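PDB 7LKK: aminofutalosine deaminase, which catalyses the hydrolytic deamination of aminofutalosine in the menaquinone pathway of Helicobacter pylori and probably deaminates adenosine as well. Local coordinates for residues V193-P196 and Y197-Q200; L223-L226 and E227-E230; N260-I263 and D264-D268; T271-V274 and H275-F278; F278-L281 and E282-K285. All blocks are in the same frame, centred on the assembly; numbering follows the deposited sequence.

Contact 1. Residues V193-P196 and Y197-Q200; sequences VHAP and YSVQ. With MCF ((8R)-3-(5-S-methyl-5-thio-beta-D-ribofuranosyl)-3,6,7,8-tetrahydroimidazo[4,5-d][1,3]diazepin-8-ol), chain J.
His194 and Ser198 are joined by a short hydrogen bond, ND1 to OG at 2.5 Å, in which either partner could supply the proton. The hydroxyl meets the imidazole at its edge, near the ring plane; a first torsion of 62°, with OG between the backbone N and the carbonyl carbon of Ser198, folds it back toward the histidine. This bond helps to fix the rotation of the ring, leaving NE2 directed at the inhibitor methylthio-coformycin, where it makes a weak hydrogen bond to N4 at 3.4 Å. Histidine suits the place because it carries a nitrogen for each task, and Ser198 acts as a second-shell residue behind it. Packing is also close at Tyr197, where Ala195 CB sits over one face, 3.7 Å from the ring centroid, in a CH-pi contact that so small a side chain allows. The phenol OH approaches His194 CE1 at 3.4 Å. Ala195 O receives weak bonds from the backbone N atoms of Ser198 and Val199, closing a turn bent at Pro196. The looser side lies at the end of the turn: Gln200 is partly exposed and points away, its OE1 capping Met203 N of helix 201-213. The turn links strand 187-193 to that helix, with Pro196 against helices 226-234 and 259-264 and Val199 against strand 152-159.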
# COMPACT_ATOMS: atom_id res chain seq x y z
N VAL A 193 -4.16 -21.62 19.73
CA VAL A 193 -5.50 -21.35 20.22
C VAL A 193 -6.06 -20.22 19.38
O VAL A 193 -5.43 -19.16 19.26
CB VAL A 193 -5.49 -20.97 21.71
CG1 VAL A 193 -6.89 -20.66 22.20
CG2 VAL A 193 -4.84 -22.08 22.54
N HIS A 194 -7.23 -20.42 18.77
CA HIS A 194 -7.70 -19.48 17.76
C HIS A 194 -7.87 -18.08 18.35
O HIS A 194 -7.20 -17.13 17.92
CB HIS A 194 -9.01 -19.94 17.13
CG HIS A 194 -9.55 -18.97 16.13
ND1 HIS A 194 -10.60 -18.12 16.41
CD2 HIS A 194 -9.15 -18.67 14.87
CE1 HIS A 194 -10.84 -17.36 15.36
NE2 HIS A 194 -9.97 -17.67 14.41
N ALA A 195 -8.77 -17.92 19.31
CA ALA A 195 -9.13 -16.59 19.79
C ALA A 195 -9.89 -16.75 21.11
O ALA A 195 -10.38 -17.83 21.42
CB ALA A 195 -9.99 -15.84 18.76
N PRO A 196 -9.97 -15.67 21.90
CA PRO A 196 -10.77 -15.74 23.14
C PRO A 196 -12.25 -16.01 22.91
O PRO A 196 -12.89 -16.61 23.78
CB PRO A 196 -10.54 -14.36 23.77
CG PRO A 196 -9.24 -13.89 23.21
CD PRO A 196 -9.18 -14.43 21.81
N TYR A 197 -12.81 -15.59 21.78
CA TYR A 197 -14.24 -15.76 21.54
C TYR A 197 -14.59 -17.12 20.95
O TYR A 197 -15.78 -17.46 20.88
CB TYR A 197 -14.77 -14.66 20.60
CG TYR A 197 -14.01 -14.54 19.29
CD1 TYR A 197 -14.23 -15.45 18.26
CD2 TYR A 197 -13.08 -13.53 19.10
CE1 TYR A 197 -13.53 -15.34 17.06
CE2 TYR A 197 -12.39 -13.41 17.90
CZ TYR A 197 -12.62 -14.32 16.89
OH TYR A 197 -11.93 -14.21 15.71
N SER A 198 -13.60 -17.90 20.52
CA SER A 198 -13.85 -19.13 19.79
C SER A 198 -13.36 -20.40 20.48
O SER A 198 -13.66 -21.49 19.99
CB SER A 198 -13.21 -19.06 18.39
OG SER A 198 -11.81 -18.92 18.49
N VAL A 199 -12.63 -20.29 21.59
CA VAL A 199 -12.08 -21.46 22.27
C VAL A 199 -12.50 -21.42 23.73
O VAL A 199 -12.16 -20.47 24.45
CB VAL A 199 -10.55 -21.54 22.16
CG1 VAL A 199 -10.03 -22.73 22.94
CG2 VAL A 199 -10.13 -21.65 20.70
N GLN A 200 -13.24 -22.44 24.17
CA GLN A 200 -13.62 -22.56 25.57
C GLN A 200 -12.37 -22.71 26.43
O GLN A 200 -11.35 -23.26 26.00
CB GLN A 200 -14.56 -23.74 25.75
CG GLN A 200 -15.23 -23.82 27.11
CD GLN A 200 -14.43 -24.66 28.09
OE1 GLN A 200 -13.64 -25.52 27.69
NE2 GLN A 200 -14.61 -24.40 29.38
O8 MCF J . -6.08 -14.08 11.55
C8 MCF J . -6.96 -13.82 10.49
C7 MCF J . -8.14 -12.95 10.91
N6 MCF J . -8.49 -13.20 12.29
C5 MCF J . -8.69 -14.56 12.74
N4 MCF J . -8.54 -15.76 11.93
C10 MCF J . -8.22 -16.01 10.50
C9 MCF J . -7.45 -15.11 9.79
N1 MCF J . -7.31 -15.58 8.56
C2 MCF J . -7.94 -16.75 8.46
N3 MCF J . -8.49 -17.01 9.65
C1S MCF J . -9.30 -18.24 9.92
C2S MCF J . -8.98 -18.91 11.28
O2S MCF J . -7.90 -19.73 11.18
O4S MCF J . -10.54 -17.93 10.01
C4S MCF J . -11.21 -19.07 10.95
C3S MCF J . -10.25 -19.71 11.54
O3S MCF J . -10.12 -21.08 10.94
C5S MCF J . -12.12 -18.40 11.97
S5S MCF J . -13.48 -19.52 12.39
C6S MCF J . -14.21 -19.00 13.97

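Contact 2. Residues L223-L226 and E227-E230; sequences LESL and EELE. With MCF ((8R)-3-(5-S-methyl-5-thio-beta-D-ribofuranosyl)-3,6,7,8-tetrahydroimidazo[4,5-d][1,3]diazepin-8-ol), chain J.
From Ser225 onward the backbone coils into helix 226-234, with Leu229 N bonded to Ser225 O at 3.2 Å and Glu230 N to Leu226 O at 2.9 Å. Ser225 is the N-cap: its OG accepts from Glu228 N at 3.0 Å, a task for which a short side chain with a hydroxyl close to the backbone is well suited. Glu228 answers in the other direction. Its extended chain, CG anti to the backbone N (chi1 172°), carries the carboxylate back under the loop, where OE2 takes the N-H of Leu223 at 2.8 Å and OE1 that of Glu224 at 3.1 Å, both from above the carboxylate plane. A glutamate is long enough to hold two successive amides in this way. The loop follows strand 218-222 of the amidohydrolase TIM barrel, at the C-terminal ends of the barrel strands, where this family builds its active site. Glu224, whose backbone is thus secured, extends into the pocket and accepts from N6 of methylthio-coformycin through OE1 at 2.7 Å, nearly straight at 163°. One water bridges Ser225 OG and Glu228 OE1. Another joins Leu226 N to Glu227 OE1, while Glu227 OE2 is held by Ser97. On the more exposed flank, Glu230 crosses Leu226 at a slant, its OE1 3.2 Å from Leu226 CG.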
# COMPACT_ATOMS: atom_id res chain seq x y z
N LEU A 223 -7.41 -9.78 20.63
CA LEU A 223 -7.99 -8.43 20.60
C LEU A 223 -7.80 -7.77 19.24
O LEU A 223 -7.21 -6.69 19.09
CB LEU A 223 -7.40 -7.58 21.74
CG LEU A 223 -7.69 -8.16 23.14
CD1 LEU A 223 -7.31 -7.18 24.25
CD2 LEU A 223 -9.15 -8.56 23.27
N GLU A 224 -8.34 -8.44 18.23
CA GLU A 224 -8.26 -8.02 16.84
C GLU A 224 -9.36 -7.04 16.45
O GLU A 224 -9.27 -6.40 15.40
CB GLU A 224 -8.31 -9.25 15.93
CG GLU A 224 -8.06 -9.01 14.46
CD GLU A 224 -8.13 -10.29 13.66
OE1 GLU A 224 -8.42 -11.35 14.25
OE2 GLU A 224 -7.87 -10.23 12.44
N SER A 225 -10.40 -6.89 17.28
CA SER A 225 -11.53 -6.06 16.91
C SER A 225 -12.12 -5.41 18.15
O SER A 225 -11.89 -5.85 19.28
CB SER A 225 -12.61 -6.87 16.18
OG SER A 225 -13.16 -7.86 17.04
N LEU A 226 -12.89 -4.34 17.92
CA LEU A 226 -13.68 -3.75 18.99
C LEU A 226 -14.75 -4.72 19.47
O LEU A 226 -15.07 -4.76 20.66
CB LEU A 226 -14.31 -2.44 18.52
CG LEU A 226 -15.23 -1.72 19.51
CD1 LEU A 226 -14.51 -1.47 20.83
CD2 LEU A 226 -15.74 -0.41 18.92
N GLU A 227 -15.32 -5.51 18.55
CA GLU A 227 -16.34 -6.48 18.93
C GLU A 227 -15.79 -7.49 19.94
O GLU A 227 -16.45 -7.82 20.92
CB GLU A 227 -16.87 -7.20 17.69
CG GLU A 227 -17.62 -6.29 16.72
CD GLU A 227 -16.74 -5.77 15.60
OE1 GLU A 227 -15.55 -5.51 15.85
OE2 GLU A 227 -17.25 -5.61 14.47
N GLU A 228 -14.57 -7.98 19.70
CA GLU A 228 -13.96 -8.91 20.64
C GLU A 228 -13.67 -8.23 21.98
O GLU A 228 -13.86 -8.83 23.04
CB GLU A 228 -12.68 -9.49 20.04
CG GLU A 228 -11.85 -10.32 21.01
CD GLU A 228 -10.53 -10.75 20.42
OE1 GLU A 228 -10.33 -10.58 19.20
OE2 GLU A 228 -9.67 -11.25 21.19
N LEU A 229 -13.22 -6.97 21.94
CA LEU A 229 -12.91 -6.26 23.18
C LEU A 229 -14.16 -6.07 24.03
O LEU A 229 -14.12 -6.28 25.25
CB LEU A 229 -12.26 -4.91 22.86
CG LEU A 229 -11.91 -4.03 24.06
CD1 LEU A 229 -10.87 -4.70 24.95
CD2 LEU A 229 -11.43 -2.66 23.60
N GLU A 230 -15.27 -5.68 23.41
CA GLU A 230 -16.51 -5.50 24.16
C GLU A 230 -17.03 -6.82 24.70
O GLU A 230 -17.60 -6.87 25.79
CB GLU A 230 -17.58 -4.85 23.27
CG GLU A 230 -17.31 -3.41 22.87
CD GLU A 230 -18.21 -2.96 21.73
OE1 GLU A 230 -17.97 -1.86 21.19
OE2 GLU A 230 -19.14 -3.71 21.38
O8 MCF J . -6.08 -14.08 11.55
C8 MCF J . -6.96 -13.82 10.49
C7 MCF J . -8.14 -12.95 10.91
N6 MCF J . -8.49 -13.20 12.29
C5 MCF J . -8.69 -14.56 12.74
N4 MCF J . -8.54 -15.76 11.93
C10 MCF J . -8.22 -16.01 10.50
C9 MCF J . -7.45 -15.11 9.79
N1 MCF J . -7.31 -15.58 8.56
C2 MCF J . -7.94 -16.75 8.46
N3 MCF J . -8.49 -17.01 9.65
C1S MCF J . -9.30 -18.24 9.92
C2S MCF J . -8.98 -18.91 11.28
O2S MCF J . -7.90 -19.73 11.18
O4S MCF J . -10.54 -17.93 10.01
C4S MCF J . -11.21 -19.07 10.95
C3S MCF J . -10.25 -19.71 11.54
O3S MCF J . -10.12 -21.08 10.94
C5S MCF J . -12.12 -18.40 11.97
S5S MCF J . -13.48 -19.52 12.39
C6S MCF J . -14.21 -19.00 13.97
O HOH W 1 -11.75 -9.92 16.93
O HOH W 2 -13.33 -3.18 15.19

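Contact 3. Residues N260-I263 and D264-D268; sequences NDYI and DMFKD
Asp264 N donates to Asn260 O at 2.9 Å, a bond spanning four residues, whereas the next two donors reach back only three: Met265 N to Tyr262 O at 3.2 Å and Phe266 N to Ile263 O at 3.0 Å. Both of these approach from above the carbonyl plane. A type I beta turn follows from Asp264 to Lys267, in which Lys267 N is satisfied by Asp264 O at 3.1 Å. These turns carry the chain of the amidohydrolase TIM barrel from helix 259-264 into strand 269-275. Side-chain polar groups find partners farther away. The carboxylate of Asp264 forms a salt bridge with Arg286 of helix 281-291. Tyr262 OH is hydrogen-bonded to Thr220 OG1, which lets the phenol lie in a buried place without losing a partner. Its ring is flanked by apolar neighbours: Phe266 CE2 lies over one face, 3.7 Å from Tyr262 CE2, with the ring planes at 57°. Met265 curls at its thioether (chi3 -54°), and this flexible end brings CE within 3.6 Å of Tyr262 CD1. Phe266 turns its ring edge toward Ile263 O.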
# COMPACT_ATOMS: atom_id res chain seq x y z
N ASN A 260 -7.21 -10.33 31.06
CA ASN A 260 -6.19 -10.95 31.90
C ASN A 260 -6.46 -12.44 32.11
O ASN A 260 -5.52 -13.23 32.20
CB ASN A 260 -6.09 -10.23 33.24
CG ASN A 260 -5.38 -8.90 33.13
OD1 ASN A 260 -4.97 -8.49 32.05
ND2 ASN A 260 -5.24 -8.21 34.26
N ASP A 261 -7.74 -12.82 32.20
CA ASP A 261 -8.08 -14.23 32.33
C ASP A 261 -7.56 -15.04 31.14
O ASP A 261 -7.08 -16.16 31.30
CB ASP A 261 -9.60 -14.39 32.45
CG ASP A 261 -10.02 -15.79 32.82
OD1 ASP A 261 -9.27 -16.47 33.56
OD2 ASP A 261 -11.11 -16.22 32.38
N TYR A 262 -7.64 -14.47 29.94
CA TYR A 262 -7.14 -15.15 28.75
C TYR A 262 -5.61 -15.13 28.72
O TYR A 262 -4.97 -16.16 28.47
CB TYR A 262 -7.71 -14.50 27.49
CG TYR A 262 -7.43 -15.28 26.23
CD1 TYR A 262 -8.19 -16.39 25.90
CD2 TYR A 262 -6.41 -14.90 25.36
CE1 TYR A 262 -7.95 -17.11 24.74
CE2 TYR A 262 -6.16 -15.61 24.20
CZ TYR A 262 -6.93 -16.71 23.90
OH TYR A 262 -6.68 -17.42 22.75
N ILE A 263 -5.01 -13.96 28.95
CA ILE A 263 -3.56 -13.82 28.88
C ILE A 263 -2.88 -14.77 29.86
O ILE A 263 -1.88 -15.42 29.53
CB ILE A 263 -3.15 -12.36 29.15
CG1 ILE A 263 -3.64 -11.44 28.02
CG2 ILE A 263 -1.64 -12.24 29.34
CD1 ILE A 263 -3.65 -9.98 28.41
N ASP A 264 -3.40 -14.86 31.09
CA ASP A 264 -2.74 -15.63 32.13
C ASP A 264 -2.63 -17.11 31.80
O ASP A 264 -1.74 -17.79 32.33
CB ASP A 264 -3.47 -15.46 33.46
CG ASP A 264 -3.34 -14.05 34.02
OD1 ASP A 264 -2.61 -13.24 33.42
OD2 ASP A 264 -3.97 -13.76 35.06
N MET A 265 -3.49 -17.63 30.92
CA MET A 265 -3.37 -19.02 30.50
C MET A 265 -2.01 -19.32 29.88
O MET A 265 -1.50 -20.44 30.00
CB MET A 265 -4.46 -19.37 29.49
CG MET A 265 -5.86 -19.48 30.06
SD MET A 265 -6.96 -20.28 28.87
CE MET A 265 -6.71 -19.25 27.43
N PHE A 266 -1.41 -18.33 29.21
CA PHE A 266 -0.14 -18.50 28.52
C PHE A 266 1.05 -18.10 29.38
O PHE A 266 2.14 -17.89 28.84
CB PHE A 266 -0.15 -17.70 27.22
CG PHE A 266 -1.28 -18.07 26.29
CD1 PHE A 266 -1.10 -19.03 25.31
CD2 PHE A 266 -2.52 -17.46 26.40
CE1 PHE A 266 -2.13 -19.38 24.46
CE2 PHE A 266 -3.55 -17.80 25.55
CZ PHE A 266 -3.36 -18.76 24.58
N LYS A 267 0.86 -18.01 30.69
CA LYS A 267 1.94 -17.63 31.60
C LYS A 267 3.14 -18.57 31.44
O LYS A 267 2.98 -19.79 31.41
CB LYS A 267 1.44 -17.65 33.04
CG LYS A 267 2.51 -17.41 34.09
CD LYS A 267 1.90 -17.00 35.42
CE LYS A 267 2.33 -17.93 36.54
NZ LYS A 267 1.46 -19.13 36.62
N ASP A 268 4.33 -17.97 31.34
CA ASP A 268 5.59 -18.70 31.20
C ASP A 268 5.55 -19.67 30.01
O ASP A 268 5.77 -20.87 30.14
CB ASP A 268 5.93 -19.44 32.50
CG ASP A 268 6.02 -18.52 33.70
OD1 ASP A 268 5.32 -18.78 34.70
OD2 ASP A 268 6.78 -17.53 33.64

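Contact 4. Residues T271-V274 and H275-F278; sequences TLFV and HNQF
Asn276 and Phe273 supply the polar part of the contact. Asn276 ND2 donates to Phe273 O at 3.0 Å, with the N-H almost straight at 175°. The acceptor lies in the plane of the asparagine amide, but the donor stands above the plane of the carbonyl. Asparagine fits because its short side chain can turn back on the strand it has just left and occupy a backbone acceptor. Its other end is less well provided for: OD1 is buried with no partner in the model, 3.4 Å from Phe273 CB.

The apolar part is a CH-pi contact between adjacent residues. Val274 CG1 stands over the centre of the His275 ring, 3.5 Å from the centroid, and the two side chains run side by side in the same direction. This alignment, which the usual alternation of a strand would prevent, comes with an unusual backbone at His275 (phi 82°, psi -90°), where strand 269-275 ends. A branched valine gives the imidazole a firm methyl surface.

The ring edge is held by polar partners: NE2 is hydrogen-bonded to O8 of methylthio-coformycin, and ND1 makes a weak bond to Asn303. The chemistry therefore implies a pocket histidine whose tilt is probably limited by the methyl on one face and whose rotation is favoured by the NE2 bond, with weaker help at ND1.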
# COMPACT_ATOMS: atom_id res chain seq x y z
N THR A 271 4.74 -17.83 23.27
CA THR A 271 3.46 -17.67 22.58
C THR A 271 3.49 -16.44 21.69
O THR A 271 3.86 -15.35 22.14
CB THR A 271 2.30 -17.57 23.58
OG1 THR A 271 2.23 -18.77 24.36
CG2 THR A 271 0.98 -17.38 22.85
N LEU A 272 3.08 -16.61 20.44
CA LEU A 272 2.88 -15.51 19.52
C LEU A 272 1.48 -14.93 19.69
O LEU A 272 0.49 -15.67 19.65
CB LEU A 272 3.08 -15.96 18.07
CG LEU A 272 4.49 -16.15 17.51
CD1 LEU A 272 5.22 -17.30 18.19
CD2 LEU A 272 4.43 -16.39 16.01
N PHE A 273 1.40 -13.62 19.89
CA PHE A 273 0.13 -12.91 19.99
C PHE A 273 -0.04 -12.07 18.73
O PHE A 273 0.77 -11.17 18.47
CB PHE A 273 0.09 -12.02 21.24
CG PHE A 273 -0.20 -12.78 22.50
CD1 PHE A 273 0.80 -13.47 23.16
CD2 PHE A 273 -1.48 -12.79 23.03
CE1 PHE A 273 0.54 -14.16 24.32
CE2 PHE A 273 -1.75 -13.49 24.20
CZ PHE A 273 -0.74 -14.17 24.84
N VAL A 274 -1.08 -12.37 17.95
CA VAL A 274 -1.28 -11.77 16.64
C VAL A 274 -2.32 -10.66 16.73
O VAL A 274 -3.32 -10.79 17.46
CB VAL A 274 -1.71 -12.85 15.62
CG1 VAL A 274 -1.80 -12.26 14.22
CG2 VAL A 274 -0.74 -14.02 15.64
N HIS A 275 -2.08 -9.57 15.99
CA HIS A 275 -2.96 -8.42 15.82
C HIS A 275 -2.84 -7.44 16.98
O HIS A 275 -2.03 -6.51 16.92
CB HIS A 275 -4.41 -8.87 15.60
CG HIS A 275 -4.59 -9.79 14.43
ND1 HIS A 275 -4.18 -9.45 13.16
CD2 HIS A 275 -5.10 -11.04 14.35
CE1 HIS A 275 -4.45 -10.45 12.34
NE2 HIS A 275 -5.00 -11.43 13.03
N ASN A 276 -3.65 -7.60 18.03
CA ASN A 276 -3.53 -6.90 19.30
C ASN A 276 -3.88 -5.41 19.25
O ASN A 276 -3.58 -4.70 20.22
CB ASN A 276 -2.12 -7.02 19.90
CG ASN A 276 -1.55 -8.42 19.79
OD1 ASN A 276 -1.91 -9.31 20.55
ND2 ASN A 276 -0.63 -8.60 18.85
N GLN A 277 -4.50 -4.91 18.18
CA GLN A 277 -4.69 -3.46 18.07
C GLN A 277 -5.61 -2.90 19.14
O GLN A 277 -5.53 -1.70 19.44
CB GLN A 277 -5.25 -3.08 16.70
CG GLN A 277 -4.64 -3.80 15.52
CD GLN A 277 -5.45 -5.01 15.14
OE1 GLN A 277 -5.34 -6.07 15.76
NE2 GLN A 277 -6.31 -4.86 14.14
N PHE A 278 -6.48 -3.72 19.72
CA PHE A 278 -7.40 -3.27 20.75
C PHE A 278 -6.96 -3.69 22.15
O PHE A 278 -7.75 -3.63 23.09
CB PHE A 278 -8.81 -3.77 20.45
CG PHE A 278 -9.42 -3.12 19.25
CD1 PHE A 278 -10.22 -2.00 19.37
CD2 PHE A 278 -9.17 -3.62 17.98
CE1 PHE A 278 -10.77 -1.39 18.26
CE2 PHE A 278 -9.71 -3.01 16.86
CZ PHE A 278 -10.52 -1.90 17.00

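Contact 5. Residues F278-L281 and E282-K285; sequences FASL and EALK
Ala279 and Leu284 meet through methyl groups, and no flat group takes part across this turn; the aromatic ring at its start, Phe278, packs instead on the backbone of Ser225 and Leu226. Ala279 CB lies 3.8 Å from Leu284 CD2 and 4.1 Å from Ala283 CB. Between them Ser280 holds the N-cap of helix 281-291: its OG, turned back over its own backbone (chi1 70°), accepts from Ala283 N at 3.2 Å. An apolar pair formed by the residue before the N-cap and the one four places after the N-cap is a hydrophobic staple, and Ala279 with Leu284 makes a small version of it. Helical bonds then take over, Leu284 N to Ser280 O at 3.0 Å and Lys285 N to Leu281 O at 2.9 Å. Lys285 runs its methylenes past that same carbonyl, CG lying 3.3 Å from Leu281 O, while Ile263 of the preceding helix touches the backbone carbonyl of Ala283, a buried residue. Leu284 also packs on Ala319 and Arg315. Serine and the staple thus divide the work: one satisfies an amide that the first helical turn cannot, and the other buries the apolar methyls where the loop enters the helix.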
# COMPACT_ATOMS: atom_id res chain seq x y z
N PHE A 278 -6.48 -3.72 19.72
CA PHE A 278 -7.40 -3.27 20.75
C PHE A 278 -6.96 -3.69 22.15
O PHE A 278 -7.75 -3.63 23.09
CB PHE A 278 -8.81 -3.77 20.45
CG PHE A 278 -9.42 -3.12 19.25
CD1 PHE A 278 -10.22 -2.00 19.37
CD2 PHE A 278 -9.17 -3.62 17.98
CE1 PHE A 278 -10.77 -1.39 18.26
CE2 PHE A 278 -9.71 -3.01 16.86
CZ PHE A 278 -10.52 -1.90 17.00
N ALA A 279 -5.71 -4.13 22.30
CA ALA A 279 -5.15 -4.38 23.61
C ALA A 279 -4.68 -3.07 24.22
O ALA A 279 -3.91 -2.32 23.60
CB ALA A 279 -3.98 -5.37 23.52
N SER A 280 -5.15 -2.77 25.43
CA SER A 280 -4.70 -1.58 26.13
C SER A 280 -3.24 -1.73 26.53
O SER A 280 -2.63 -2.79 26.40
CB SER A 280 -5.57 -1.33 27.36
OG SER A 280 -5.32 -2.32 28.35
N LEU A 281 -2.67 -0.63 27.03
CA LEU A 281 -1.29 -0.67 27.52
C LEU A 281 -1.15 -1.65 28.68
O LEU A 281 -0.16 -2.39 28.75
CB LEU A 281 -0.83 0.73 27.93
CG LEU A 281 0.62 0.84 28.42
CD1 LEU A 281 1.59 0.33 27.36
CD2 LEU A 281 0.94 2.28 28.80
N GLU A 282 -2.13 -1.68 29.58
CA GLU A 282 -2.09 -2.64 30.68
C GLU A 282 -2.11 -4.07 30.16
O GLU A 282 -1.38 -4.94 30.66
CB GLU A 282 -3.25 -2.40 31.64
CG GLU A 282 -3.25 -3.34 32.84
CD GLU A 282 -4.60 -3.43 33.52
OE1 GLU A 282 -5.36 -2.44 33.48
OE2 GLU A 282 -4.91 -4.50 34.09
N ALA A 283 -2.92 -4.34 29.14
CA ALA A 283 -3.00 -5.68 28.58
C ALA A 283 -1.67 -6.09 27.93
O ALA A 283 -1.21 -7.22 28.12
CB ALA A 283 -4.14 -5.77 27.56
N LEU A 284 -1.06 -5.18 27.18
CA LEU A 284 0.24 -5.48 26.58
C LEU A 284 1.30 -5.69 27.65
O LEU A 284 2.16 -6.58 27.52
CB LEU A 284 0.65 -4.36 25.62
CG LEU A 284 -0.14 -4.23 24.32
CD1 LEU A 284 0.46 -3.14 23.44
CD2 LEU A 284 -0.17 -5.56 23.58
N LYS A 285 1.27 -4.88 28.71
CA LYS A 285 2.21 -5.08 29.81
C LYS A 285 1.95 -6.40 30.53
O LYS A 285 2.88 -7.07 30.96
CB LYS A 285 2.13 -3.91 30.78
CG LYS A 285 2.76 -2.62 30.26
CD LYS A 285 2.70 -1.53 31.31
CE LYS A 285 4.01 -1.46 32.09
NZ LYS A 285 5.18 -1.75 31.23

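How the contacts relate
The contacts follow one another along the chain in the order 1 to 5, all within the amidohydrolase TIM-barrel region, their centres about 10 to 18 Å apart. Contacts 1, 2 and 4 lie where strands 187-193, 218-222 and 269-275 give way to loops, and each contributes one residue, His194, Glu224 or His275, to the pocket of methylthio-coformycin. Contact 3 leads from helix 259-264 into strand 269-275. Contact 5 shares Phe278 with contact 4 and begins helix 281-291. Glu228 of contact 2 packs on Pro196 of contact 1, Tyr262 of contact 3 also covers Pro196, and Leu223 probably bonds to Phe278, so the loops of contacts 1 and 2 and the helix of contact 3 are packed together.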